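PDB 5NXK: serine-rich secreted cell wall anchored (LPXTG-motif ) protein from Lactobacillus reuteri ATCC 53608, which probably acts as a cell-wall-anchored adhesin, using a beta-solenoid binding domain to help the bacterium attach to surfaces in the host gut. Local coordinates for residues I61-R66 with I72-E77; V100-V105 with T111-K116; V250-Q255 with V289-D294; I265-G270 with S281-A286. All coordinates share one frame; numbering follows the deposited sequence.

Contact 1. Residues I61-R66 with I72-E77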
loop_
_atom_site.group_PDB
_atom_site.type_symbol
_atom_site.label_atom_id
_atom_site.label_comp_id
_atom_site.label_asym_id
_atom_site.label_seq_id
_atom_site.Cartn_x
_atom_site.Cartn_y
_atom_site.Cartn_z
ATOM N N ILE A 61 9.981 -7.296 -7.281
ATOM C CA ILE A 61 10.261 -8.346 -6.312
ATOM C C ILE A 61 8.976 -9.111 -6.029
ATOM O O ILE A 61 7.956 -8.512 -5.696
ATOM C CB ILE A 61 10.838 -7.770 -5.012
ATOM C CG1 ILE A 61 12.176 -7.100 -5.300
ATOM C CG2 ILE A 61 10.971 -8.860 -3.947
ATOM C CD1 ILE A 61 12.785 -6.399 -4.114
ATOM N N ILE A 62 9.024 -10.432 -6.172
ATOM C CA ILE A 62 7.884 -11.273 -5.868
ATOM C C ILE A 62 8.154 -12.150 -4.653
ATOM O O ILE A 62 9.033 -12.996 -4.687
ATOM C CB ILE A 62 7.522 -12.180 -7.050
ATOM C CG1 ILE A 62 7.405 -11.359 -8.342
ATOM C CG2 ILE A 62 6.259 -12.988 -6.730
ATOM C CD1 ILE A 62 7.048 -12.177 -9.561
ATOM N N LEU A 63 7.387 -11.941 -3.589
ATOM C CA LEU A 63 7.429 -12.786 -2.397
ATOM C C LEU A 63 6.497 -13.949 -2.687
ATOM O O LEU A 63 5.330 -13.740 -3.025
ATOM C CB LEU A 63 6.981 -12.014 -1.153
ATOM C CG LEU A 63 7.651 -10.647 -0.924
ATOM C CD1 LEU A 63 7.180 -10.004 0.385
ATOM C CD2 LEU A 63 9.170 -10.749 -0.957
ATOM N N ASN A 64 7.001 -15.173 -2.607
ATOM C CA ASN A 64 6.201 -16.304 -3.062
ATOM C C ASN A 64 6.460 -17.609 -2.308
ATOM O O ASN A 64 6.515 -18.674 -2.922
ATOM C CB ASN A 64 6.429 -16.503 -4.566
ATOM C CG ASN A 64 5.226 -17.114 -5.271
ATOM O OD1 ASN A 64 4.207 -17.424 -4.648
ATOM N ND2 ASN A 64 5.331 -17.261 -6.586
ATOM N N ASN A 65 6.621 -17.529 -0.988
ATOM C CA ASN A 65 6.727 -18.746 -0.180
ATOM C C ASN A 65 5.492 -19.604 -0.376
ATOM O O ASN A 65 4.369 -19.097 -0.444
ATOM C CB ASN A 65 6.921 -18.408 1.298
ATOM C CG ASN A 65 8.360 -18.078 1.626
ATOM O OD1 ASN A 65 9.271 -18.517 0.929
ATOM N ND2 ASN A 65 8.577 -17.313 2.690
ATOM N N ARG A 66 5.695 -20.914 -0.448
ATOM C CA ARG A 66 4.578 -21.815 -0.682
ATOM C C ARG A 66 4.014 -22.305 0.645
ATOM O O ARG A 66 2.818 -22.609 0.750
ATOM C CB ARG A 66 5.027 -22.975 -1.574
ATOM C CG ARG A 66 3.923 -23.906 -2.045
ATOM C CD ARG A 66 4.476 -25.252 -2.418
ATOM N NE ARG A 66 3.576 -26.357 -2.063
ATOM C CZ ARG A 66 3.463 -26.901 -0.853
ATOM N NH1 ARG A 66 4.139 -26.378 0.148
ATOM N NH2 ARG A 66 2.585 -27.881 -0.626
ATOM N N ILE A 72 8.120 -13.653 5.502
ATOM C CA ILE A 72 9.109 -12.739 4.910
ATOM C C ILE A 72 8.912 -11.319 5.386
ATOM O O ILE A 72 7.830 -10.752 5.246
ATOM C CB ILE A 72 9.068 -12.730 3.369
ATOM C CG1 ILE A 72 9.593 -14.044 2.797
ATOM C CG2 ILE A 72 9.934 -11.602 2.804
ATOM C CD1 ILE A 72 9.227 -14.228 1.339
ATOM N N ASP A 73 9.965 -10.757 5.954
ATOM C CA ASP A 73 9.984 -9.359 6.330
ATOM C C ASP A 73 10.977 -8.647 5.401
ATOM O O ASP A 73 12.169 -8.956 5.418
ATOM C CB ASP A 73 10.374 -9.206 7.797
ATOM C CG ASP A 73 9.875 -7.907 8.398
ATOM O OD1 ASP A 73 10.441 -6.839 8.075
ATOM O OD2 ASP A 73 8.915 -7.955 9.201
ATOM N N LEU A 74 10.475 -7.762 4.540
ATOM C CA LEU A 74 11.310 -7.043 3.567
ATOM C C LEU A 74 11.283 -5.560 3.871
ATOM O O LEU A 74 10.214 -4.961 3.885
ATOM C CB LEU A 74 10.826 -7.291 2.136
ATOM C CG LEU A 74 11.498 -6.469 1.027
ATOM C CD1 LEU A 74 12.996 -6.768 0.926
ATOM C CD2 LEU A 74 10.815 -6.728 -0.304
ATOM N N THR A 75 12.441 -4.971 4.139
ATOM C CA THR A 75 12.546 -3.534 4.364
ATOM C C THR A 75 13.370 -2.868 3.256
ATOM O O THR A 75 14.435 -3.362 2.900
ATOM C CB THR A 75 13.171 -3.262 5.752
ATOM O OG1 THR A 75 12.294 -3.772 6.765
ATOM C CG2 THR A 75 13.362 -1.796 5.996
ATOM N N ILE A 76 12.861 -1.776 2.688
ATOM C CA ILE A 76 13.624 -0.965 1.747
ATOM C C ILE A 76 13.747 0.451 2.303
ATOM O O ILE A 76 12.736 1.056 2.687
ATOM C CB ILE A 76 12.972 -0.934 0.355
ATOM C CG1 ILE A 76 12.787 -2.363 -0.175
ATOM C CG2 ILE A 76 13.808 -0.097 -0.600
ATOM C CD1 ILE A 76 12.182 -2.447 -1.569
ATOM N N GLU A 77 14.973 0.958 2.411
ATOM C CA GLU A 77 15.216 2.281 2.992
ATOM C C GLU A 77 15.916 3.183 2.002
ATOM O O GLU A 77 16.801 2.726 1.268
ATOM C CB GLU A 77 16.083 2.202 4.237
ATOM C CG GLU A 77 15.765 1.099 5.203
ATOM C CD GLU A 77 16.620 1.196 6.466
ATOM O OE1 GLU A 77 16.272 0.568 7.490
ATOM O OE2 GLU A 77 17.658 1.896 6.418
#
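Leu-63 and Ile-72 make the main apolar contact between strand 61-63 and segment 72-77. Leu-63 CD2 lies 3.9 Å from Ile-72 CG2, and the other Leu-63 methyl, CD1, is almost as close to the same atom. One isoleucine methyl thus faces the fork of the leucine. The leucine and isoleucine meet at a slant. Ile-61 adds a second apolar pair, with its CG2 4.2 Å from Leu-74 CD2. Leu-63 CD2 also comes within 4.4 Å of Leu-74 CD2.

These residues alternate along their strands and point into the core of a right-handed parallel beta-solenoid of the pectate lyase-like type. The short strand axes run at 157° to each other and come no closer than 10.0 Å; the strands belong to different sheets and meet through side chains. Ile-36 and Ile-43 continue the apolar layer on one side.

A polar side chain, Asn-65, also packs on Ile-72, just after the strand. Its CG is anti to the carbonyl carbon (chi1 -81°), which carries the amide over Ile-72. Asn-65 ND2 sits 3.4 Å from Ile-72 CG1 and equally near CD1. The same ND2 donates a hydrogen bond to Gly-39 O, which gives this buried nitrogen a partner and helps fix the rotation of the amide.

Contact 2. Residues V100-V105 with T111-K116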
loop_
_atom_site.group_PDB
_atom_site.type_symbol
_atom_site.label_atom_id
_atom_site.label_comp_id
_atom_site.label_asym_id
_atom_site.label_seq_id
_atom_site.Cartn_x
_atom_site.Cartn_y
_atom_site.Cartn_z
ATOM N N VAL A 100 6.060 -5.785 4.344
ATOM C CA VAL A 100 6.918 -4.892 3.578
ATOM C C VAL A 100 6.977 -3.545 4.296
ATOM O O VAL A 100 5.946 -2.988 4.732
ATOM C CB VAL A 100 6.407 -4.691 2.128
ATOM C CG1 VAL A 100 7.245 -3.642 1.401
ATOM C CG2 VAL A 100 6.390 -6.025 1.357
ATOM N N THR A 101 8.181 -3.021 4.440
ATOM C CA THR A 101 8.379 -1.731 5.070
ATOM C C THR A 101 9.130 -0.813 4.126
ATOM O O THR A 101 10.212 -1.157 3.652
ATOM C CB THR A 101 9.151 -1.878 6.393
ATOM O OG1 THR A 101 8.372 -2.665 7.289
ATOM C CG2 THR A 101 9.427 -0.512 7.030
ATOM N N TYR A 102 8.535 0.336 3.828
ATOM C CA TYR A 102 9.201 1.386 3.065
ATOM C C TYR A 102 9.596 2.491 4.022
ATOM O O TYR A 102 8.736 3.086 4.666
ATOM C CB TYR A 102 8.291 1.972 1.984
ATOM C CG TYR A 102 8.098 1.154 0.724
ATOM C CD1 TYR A 102 8.754 -0.056 0.525
ATOM C CD2 TYR A 102 7.240 1.610 -0.275
ATOM C CE1 TYR A 102 8.568 -0.787 -0.656
ATOM C CE2 TYR A 102 7.045 0.894 -1.439
ATOM C CZ TYR A 102 7.712 -0.304 -1.623
ATOM O OH TYR A 102 7.496 -1.002 -2.786
ATOM N N LYS A 103 10.883 2.777 4.125
ATOM C CA LYS A 103 11.324 3.867 4.979
ATOM C C LYS A 103 12.101 4.904 4.163
ATOM O O LYS A 103 13.069 4.559 3.483
ATOM C CB LYS A 103 12.162 3.335 6.130
ATOM C CG LYS A 103 12.777 4.428 6.996
ATOM C CD LYS A 103 13.610 3.825 8.130
ATOM C CE LYS A 103 14.198 4.903 9.052
ATOM N NZ LYS A 103 14.732 4.289 10.313
ATOM N N ASP A 104 11.650 6.157 4.190
ATOM C CA ASP A 104 12.261 7.215 3.378
ATOM C C ASP A 104 12.346 6.794 1.915
ATOM O O ASP A 104 13.363 6.953 1.254
ATOM C CB ASP A 104 13.644 7.584 3.927
ATOM C CG ASP A 104 13.563 8.168 5.334
ATOM O OD1 ASP A 104 12.631 8.957 5.594
ATOM O OD2 ASP A 104 14.411 7.837 6.186
ATOM N N VAL A 105 11.235 6.279 1.414
ATOM C CA VAL A 105 11.162 5.801 0.051
ATOM C C VAL A 105 10.356 6.769 -0.807
ATOM O O VAL A 105 9.393 7.374 -0.335
ATOM C CB VAL A 105 10.532 4.395 0.009
ATOM C CG1 VAL A 105 9.963 4.070 -1.369
ATOM C CG2 VAL A 105 11.550 3.345 0.460
ATOM N N THR A 111 0.093 0.520 -10.100
ATOM C CA THR A 111 -0.089 -0.141 -8.806
ATOM C C THR A 111 1.295 -0.339 -8.203
ATOM O O THR A 111 2.141 -0.968 -8.827
ATOM C CB THR A 111 -0.814 -1.464 -8.968
ATOM O OG1 THR A 111 -2.116 -1.202 -9.517
ATOM C CG2 THR A 111 -0.943 -2.198 -7.612
ATOM N N LEU A 112 1.543 0.205 -7.013
ATOM C CA LEU A 112 2.907 0.214 -6.458
ATOM C C LEU A 112 3.230 -1.000 -5.594
ATOM O O LEU A 112 4.394 -1.417 -5.502
ATOM C CB LEU A 112 3.176 1.481 -5.641
ATOM C CG LEU A 112 3.218 2.866 -6.311
ATOM C CD1 LEU A 112 1.960 3.197 -7.089
ATOM C CD2 LEU A 112 3.467 3.916 -5.245
ATOM N N VAL A 113 2.215 -1.541 -4.935
ATOM C CA VAL A 113 2.372 -2.739 -4.095
ATOM C C VAL A 113 1.121 -3.578 -4.250
ATOM O O VAL A 113 0.011 -3.040 -4.248
ATOM C CB VAL A 113 2.576 -2.408 -2.592
ATOM C CG1 VAL A 113 2.742 -3.702 -1.775
ATOM C CG2 VAL A 113 3.779 -1.507 -2.400
ATOM N N TRP A 114 1.291 -4.890 -4.395
ATOM C CA TRP A 114 0.130 -5.751 -4.600
ATOM C C TRP A 114 0.279 -6.979 -3.698
ATOM O O TRP A 114 1.382 -7.313 -3.312
ATOM C CB TRP A 114 0.010 -6.139 -6.081
ATOM C CG TRP A 114 -1.194 -6.949 -6.464
ATOM C CD1 TRP A 114 -2.384 -6.477 -6.955
ATOM C CD2 TRP A 114 -1.323 -8.375 -6.413
ATOM N NE1 TRP A 114 -3.254 -7.524 -7.189
ATOM C CE2 TRP A 114 -2.618 -8.700 -6.876
ATOM C CE3 TRP A 114 -0.472 -9.410 -6.014
ATOM C CZ2 TRP A 114 -3.078 -10.015 -6.944
ATOM C CZ3 TRP A 114 -0.928 -10.716 -6.093
ATOM C CH2 TRP A 114 -2.217 -11.006 -6.553
ATOM N N SER A 115 -0.822 -7.635 -3.361
ATOM C CA SER A 115 -0.763 -8.795 -2.473
ATOM C C SER A 115 -1.860 -9.791 -2.769
ATOM O O SER A 115 -2.896 -9.441 -3.345
ATOM C CB SER A 115 -0.861 -8.337 -1.010
ATOM O OG SER A 115 -2.169 -7.857 -0.732
ATOM N N LYS A 116 -1.621 -11.041 -2.385
ATOM C CA LYS A 116 -2.664 -12.055 -2.344
ATOM C C LYS A 116 -3.636 -11.708 -1.221
ATOM O O LYS A 116 -3.213 -11.333 -0.127
ATOM C CB LYS A 116 -2.071 -13.445 -2.093
ATOM C CG LYS A 116 -1.599 -14.202 -3.329
ATOM C CD LYS A 116 -0.846 -15.467 -2.894
ATOM C CE LYS A 116 -0.339 -16.278 -4.079
ATOM N NZ LYS A 116 -1.248 -16.226 -5.247
HETATM O O HOH W 1 6.437 0.471 -4.783
#
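Tyr-102 reaches from strand 97-102 across the interior of the beta-solenoid to Leu-112 and Val-113. The two segments lie on different sheets of the solenoid, and the chain turns a corner at Lys-103 and Asp-104 between them.

Tyr-102 CB starts beside its own segment, 3.8 Å from Val-105 CB. With chi1 at -77°, CG is anti to the carbonyl carbon, and the ring points toward the other sheet. Over one face of the ring, Tyr-102 CD2 lies 3.8 Å from Val-105 CG1. Over the opposite face, Tyr-102 CE1 lies 3.8 Å from Val-100 CG1. Valines two before and three after the tyrosine therefore flank the ring. Phe-89 and Leu-132 also touch this side chain.

Farther out, Tyr-102 CE2 and CZ both come within 4.2 Å of Val-113 CG2. The methyl approaches the ring obliquely, and Tyr-102 and Val-113 reach past one another from the two sheets. Val-113 has CG1 anti to the backbone N, which leaves CG2 as the branch that meets the tyrosine. The same methyl is 3.8 Å from Tyr-102 OH.

The hydroxyl does not bond directly to the facing backbone. A water links the two instead. The water lies 2.7 Å from Tyr-102 OH and donates a hydrogen bond to Leu-112 O at 2.9 Å.

Contact 3. Residues V250-Q255 with V289-D294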
loop_
_atom_site.group_PDB
_atom_site.type_symbol
_atom_site.label_atom_id
_atom_site.label_comp_id
_atom_site.label_asym_id
_atom_site.label_seq_id
_atom_site.Cartn_x
_atom_site.Cartn_y
_atom_site.Cartn_z
ATOM N N VAL A 250 -13.203 7.405 2.870
ATOM C CA VAL A 250 -13.112 6.013 3.323
ATOM C C VAL A 250 -14.397 5.296 2.967
ATOM O O VAL A 250 -15.498 5.760 3.284
ATOM C CB VAL A 250 -12.866 5.872 4.843
ATOM C CG1 VAL A 250 -12.729 4.378 5.223
ATOM C CG2 VAL A 250 -11.628 6.655 5.262
ATOM N N ARG A 251 -14.254 4.160 2.297
ATOM C CA ARG A 251 -15.413 3.401 1.869
ATOM C C ARG A 251 -15.433 2.005 2.477
ATOM O O ARG A 251 -14.501 1.237 2.296
ATOM C CB ARG A 251 -15.424 3.303 0.356
ATOM C CG ARG A 251 -16.528 2.460 -0.250
ATOM C CD ARG A 251 -16.937 3.228 -1.489
ATOM N NE ARG A 251 -17.809 2.513 -2.389
ATOM C CZ ARG A 251 -18.725 3.101 -3.148
ATOM N NH1 ARG A 251 -18.912 4.421 -3.090
ATOM N NH2 ARG A 251 -19.468 2.361 -3.955
ATOM N N ILE A 252 -16.500 1.696 3.210
ATOM C CA ILE A 252 -16.694 0.361 3.749
ATOM C C ILE A 252 -18.041 -0.175 3.288
ATOM O O ILE A 252 -19.061 0.020 3.946
ATOM C CB ILE A 252 -16.627 0.343 5.268
ATOM C CG1 ILE A 252 -15.405 1.142 5.746
ATOM C CG2 ILE A 252 -16.574 -1.116 5.775
ATOM C CD1 ILE A 252 -15.281 1.240 7.241
ATOM N N ILE A 253 -18.019 -0.845 2.145
ATOM C CA ILE A 253 -19.211 -1.430 1.546
ATOM C C ILE A 253 -18.853 -2.842 1.089
ATOM O O ILE A 253 -17.906 -3.018 0.321
ATOM C CB ILE A 253 -19.726 -0.581 0.344
ATOM C CG1 ILE A 253 -20.213 0.798 0.821
ATOM C CG2 ILE A 253 -20.860 -1.297 -0.376
ATOM C CD1 ILE A 253 -20.695 1.723 -0.335
ATOM N N PRO A 254 -19.576 -3.857 1.588
ATOM C CA PRO A 254 -19.208 -5.240 1.241
ATOM C C PRO A 254 -19.245 -5.500 -0.270
ATOM O O PRO A 254 -20.105 -4.959 -0.970
ATOM C CB PRO A 254 -20.254 -6.082 1.974
ATOM C CG PRO A 254 -20.714 -5.200 3.136
ATOM C CD PRO A 254 -20.664 -3.791 2.584
ATOM N N GLN A 255 -18.293 -6.291 -0.758
ATOM C CA GLN A 255 -18.181 -6.617 -2.180
ATOM C C GLN A 255 -19.324 -7.512 -2.667
ATOM O O GLN A 255 -19.653 -7.522 -3.857
ATOM C CB GLN A 255 -16.835 -7.300 -2.452
ATOM C CG GLN A 255 -15.661 -6.339 -2.428
ATOM C CD GLN A 255 -15.522 -5.558 -3.725
ATOM O OE1 GLN A 255 -16.088 -4.468 -3.867
ATOM N NE2 GLN A 255 -14.733 -6.089 -4.665
ATOM N N VAL A 289 -22.658 -3.957 7.542
ATOM C CA VAL A 289 -21.460 -3.607 8.297
ATOM C C VAL A 289 -21.921 -3.059 9.647
ATOM O O VAL A 289 -22.709 -2.116 9.693
ATOM C CB VAL A 289 -20.607 -2.522 7.569
ATOM C CG1 VAL A 289 -19.280 -2.241 8.316
ATOM C CG2 VAL A 289 -20.338 -2.910 6.132
ATOM N N ALA A 290 -21.440 -3.633 10.747
ATOM C CA ALA A 290 -21.662 -3.016 12.057
ATOM C C ALA A 290 -20.551 -2.012 12.233
ATOM O O ALA A 290 -19.384 -2.393 12.338
ATOM C CB ALA A 290 -21.657 -4.053 13.194
ATOM N N ASN A 291 -20.906 -0.730 12.235
ATOM C CA ASN A 291 -19.901 0.315 12.162
ATOM C C ASN A 291 -19.924 1.242 13.364
ATOM O O ASN A 291 -20.974 1.505 13.942
ATOM C CB ASN A 291 -20.091 1.138 10.888
ATOM C CG ASN A 291 -18.835 1.909 10.505
ATOM O OD1 ASN A 291 -17.837 1.316 10.121
ATOM N ND2 ASN A 291 -18.887 3.232 10.599
ATOM N N ARG A 292 -18.753 1.738 13.734
ATOM C CA ARG A 292 -18.681 2.733 14.782
ATOM C C ARG A 292 -17.577 3.716 14.447
ATOM O O ARG A 292 -16.461 3.319 14.093
ATOM C CB ARG A 292 -18.442 2.095 16.146
ATOM C CG ARG A 292 -18.219 3.117 17.250
ATOM C CD ARG A 292 -18.056 2.449 18.616
ATOM N NE ARG A 292 -17.687 3.420 19.645
ATOM C CZ ARG A 292 -18.150 3.426 20.891
ATOM N NH1 ARG A 292 -18.993 2.489 21.300
ATOM N NH2 ARG A 292 -17.730 4.348 21.748
ATOM N N ILE A 293 -17.899 5.003 14.544
ATOM C CA ILE A 293 -16.914 6.051 14.300
ATOM C C ILE A 293 -16.784 6.897 15.569
ATOM O O ILE A 293 -17.768 7.455 16.059
ATOM C CB ILE A 293 -17.301 6.951 13.106
ATOM C CG1 ILE A 293 -17.610 6.108 11.869
ATOM C CG2 ILE A 293 -16.171 7.928 12.795
ATOM C CD1 ILE A 293 -18.164 6.921 10.704
ATOM N N ASP A 294 -15.573 6.966 16.106
ATOM C CA ASP A 294 -15.304 7.754 17.305
ATOM C C ASP A 294 -14.510 8.992 16.940
ATOM O O ASP A 294 -13.400 8.892 16.428
ATOM C CB ASP A 294 -14.539 6.929 18.349
ATOM C CG ASP A 294 -15.401 5.850 18.996
ATOM O OD1 ASP A 294 -16.491 6.170 19.512
ATOM O OD2 ASP A 294 -15.005 4.670 18.953
#
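Ile-252 and Val-289 meet at about a right angle. Ile-252 CG2 lies 3.9 Å from Val-289 CG1. The second valine branch turns to Pro-254 and meets its CD-CG bond, with Val-289 CG2 3.7 Å from Pro-254 CD. The valine thus fits between two residues of segment 250-255, one methyl for each. Its chi1 of -175° sets this division, since CG1 is then anti to the backbone N and CG2 anti to the carbonyl carbon. Ile-252 extends its other arm, ending in CD1, along toward the Asn-291 side chain.

The outer side of strand 289-295 carries a different arrangement. Arg-292 and Asp-294, two residues apart, point the same way and form a salt bridge. The arginine grips the carboxylate side-on. Arg-292 NE is 3.0 Å from Asp-294 OD1 and reaches OD2 as well. Arg-292 NH2 adds a bond to Asp-294 OD1 at 3.1 Å. OD1 lies near the guanidinium plane, whereas OD2 is tilted 22° out of it.

On segment 250-255, Arg-251 takes no part in this contact and forms salt bridges with Asp-156 and Asp-248. Two sheets of a parallel beta-solenoid meet here through side chains, near its C-terminal end, where strand 289-295 is the outermost of its sheet in this chain.

Contact 4. Residues I265-G270 with S281-A286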
loop_
_atom_site.group_PDB
_atom_site.type_symbol
_atom_site.label_atom_id
_atom_site.label_comp_id
_atom_site.label_asym_id
_atom_site.label_seq_id
_atom_site.Cartn_x
_atom_site.Cartn_y
_atom_site.Cartn_z
ATOM N N ILE A 265 -13.797 3.266 12.939
ATOM C CA ILE A 265 -12.966 4.411 12.645
ATOM C C ILE A 265 -12.753 5.182 13.951
ATOM O O ILE A 265 -13.704 5.518 14.657
ATOM C CB ILE A 265 -13.602 5.284 11.571
ATOM C CG1 ILE A 265 -13.818 4.452 10.292
ATOM C CG2 ILE A 265 -12.753 6.539 11.306
ATOM C CD1 ILE A 265 -14.518 5.200 9.188
ATOM N N GLU A 266 -11.494 5.418 14.295
ATOM C CA GLU A 266 -11.170 6.045 15.567
ATOM C C GLU A 266 -10.235 7.211 15.315
ATOM O O GLU A 266 -9.170 7.038 14.745
ATOM C CB GLU A 266 -10.528 5.034 16.527
ATOM C CG GLU A 266 -11.438 3.836 16.881
ATOM C CD GLU A 266 -10.785 2.810 17.820
ATOM O OE1 GLU A 266 -9.786 2.174 17.415
ATOM O OE2 GLU A 266 -11.277 2.634 18.957
ATOM N N LEU A 267 -10.644 8.398 15.741
ATOM C CA LEU A 267 -9.856 9.609 15.541
ATOM C C LEU A 267 -9.468 10.119 16.925
ATOM O O LEU A 267 -10.302 10.656 17.648
ATOM C CB LEU A 267 -10.648 10.668 14.770
ATOM C CG LEU A 267 -11.270 10.233 13.428
ATOM C CD1 LEU A 267 -11.873 11.401 12.657
ATOM C CD2 LEU A 267 -10.249 9.520 12.560
ATOM N N ALA A 268 -8.204 9.965 17.290
ATOM C CA ALA A 268 -7.795 10.153 18.680
ATOM C C ALA A 268 -7.685 11.615 19.086
ATOM O O ALA A 268 -7.554 12.498 18.240
ATOM C CB ALA A 268 -6.447 9.444 18.928
ATOM N N LYS A 269 -7.729 11.868 20.393
ATOM C CA LYS A 269 -7.536 13.228 20.908
ATOM C C LYS A 269 -6.215 13.807 20.381
ATOM O O LYS A 269 -5.207 13.091 20.256
ATOM C CB LYS A 269 -7.612 13.268 22.440
ATOM C CG LYS A 269 -6.482 12.584 23.170
ATOM C CD LYS A 269 -6.451 12.999 24.648
ATOM C CE LYS A 269 -5.543 12.078 25.466
ATOM N NZ LYS A 269 -6.329 10.985 26.113
ATOM N N GLY A 270 -6.244 15.093 20.037
ATOM C CA GLY A 270 -5.089 15.779 19.496
ATOM C C GLY A 270 -4.931 15.628 17.993
ATOM O O GLY A 270 -4.200 16.392 17.373
ATOM N N SER A 281 -19.603 10.532 0.240
ATOM C CA SER A 281 -19.577 10.830 1.670
ATOM C C SER A 281 -18.143 10.696 2.123
ATOM O O SER A 281 -17.414 9.868 1.596
ATOM C CB SER A 281 -20.471 9.869 2.466
ATOM O OG SER A 281 -21.764 9.764 1.902
ATOM N N ASN A 282 -17.720 11.506 3.083
ATOM C CA ASN A 282 -16.349 11.399 3.573
ATOM C C ASN A 282 -16.088 10.008 4.166
ATOM O O ASN A 282 -15.105 9.347 3.819
ATOM C CB ASN A 282 -16.074 12.490 4.608
ATOM C CG ASN A 282 -16.383 13.878 4.068
ATOM O OD1 ASN A 282 -17.460 14.427 4.312
ATOM N ND2 ASN A 282 -15.456 14.435 3.313
ATOM N N PHE A 283 -16.972 9.564 5.057
ATOM C CA PHE A 283 -16.927 8.181 5.543
ATOM C C PHE A 283 -18.183 7.503 4.994
ATOM O O PHE A 283 -19.299 7.816 5.410
ATOM C CB PHE A 283 -16.897 8.103 7.084
ATOM C CG PHE A 283 -15.653 8.690 7.719
ATOM C CD1 PHE A 283 -14.395 8.479 7.172
ATOM C CD2 PHE A 283 -15.749 9.433 8.892
ATOM C CE1 PHE A 283 -13.263 9.006 7.783
ATOM C CE2 PHE A 283 -14.619 9.958 9.505
ATOM C CZ PHE A 283 -13.381 9.750 8.957
ATOM N N ARG A 284 -18.004 6.608 4.033
ATOM C CA ARG A 284 -19.139 5.977 3.372
ATOM C C ARG A 284 -19.249 4.546 3.839
ATOM O O ARG A 284 -18.391 3.722 3.514
ATOM C CB ARG A 284 -18.977 6.004 1.851
ATOM C CG ARG A 284 -20.081 5.283 1.067
ATOM C CD ARG A 284 -21.452 5.930 1.242
ATOM N NE ARG A 284 -22.487 5.221 0.482
ATOM C CZ ARG A 284 -23.752 5.065 0.866
ATOM N NH1 ARG A 284 -24.187 5.593 2.009
ATOM N NH2 ARG A 284 -24.596 4.397 0.088
ATOM N N VAL A 285 -20.281 4.251 4.618
ATOM C CA VAL A 285 -20.474 2.893 5.112
ATOM C C VAL A 285 -21.893 2.437 4.801
ATOM O O VAL A 285 -22.850 3.114 5.155
ATOM C CB VAL A 285 -20.206 2.784 6.620
ATOM C CG1 VAL A 285 -20.343 1.331 7.067
ATOM C CG2 VAL A 285 -18.807 3.312 6.955
ATOM N N ALA A 286 -22.038 1.304 4.124
ATOM C CA ALA A 286 -23.374 0.852 3.741
ATOM C C ALA A 286 -23.396 -0.667 3.630
ATOM O O ALA A 286 -22.347 -1.298 3.502
ATOM C CB ALA A 286 -23.807 1.503 2.416
#
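Ile-265 and Phe-283 have the nearest backbones of the two segments, with CA atoms 9.0 Å apart, so strands 261-267 and 283-285 face each other through side chains alone. They lie in two different parallel sheets of the beta-solenoid, and strand 272-277 of a third sheet comes between them in the chain. The contact therefore crosses the interior of the solenoid.

Phe-283 carries the contact from its side. Its CG is anti to the carbonyl carbon (chi1 -65°), which directs the ring toward strand 261-267. Ile-265 covers one face of the ring. Its CG1 arm is extended, with chi2 at 177°, and this brings CD1 over the aromatic carbons. The methyl makes a CH-pi contact, 4.1 Å from the Phe-283 ring centroid and 22° off the ring normal. It is shifted toward the CG side of the ring, with Ile-265 CD1 3.9 Å from Phe-283 CD1. The shorter branch of the isoleucine serves the far end of the ring, where Ile-265 CG2 is 4.0 Å from Phe-283 CZ.

Val-250, Leu-275 and Ile-293 also touch the phenylalanine and continue the apolar core around it. Just before Phe-283, buried Asn-282 donates from ND2 to Asn-249 OD1 and Ile-302 O.

Leu-267 approaches from another direction. It meets the ring at its edge, near the ring plane, with Leu-267 CD1 4.3 Å from Phe-283 CZ.

From the N terminus, contact 1 closes first, over a loop of only five residues. Contact 2 follows in series with an equally short loop. The two adjoin, because strands 71-77 and 97-102 are neighbours in the 11-strand parallel sheet and share backbone hydrogen bonds. Contact 3 opens much later and spans 33 residues. Contact 4 is nested inside that loop, and these two also touch, through neighbouring strands of two sheets. Contacts 1 and 3 lie on opposite sides of the chain's centre, about 30 Å apart between centres. All four join the long sheet to one of the shorter sheets across the solenoid interior.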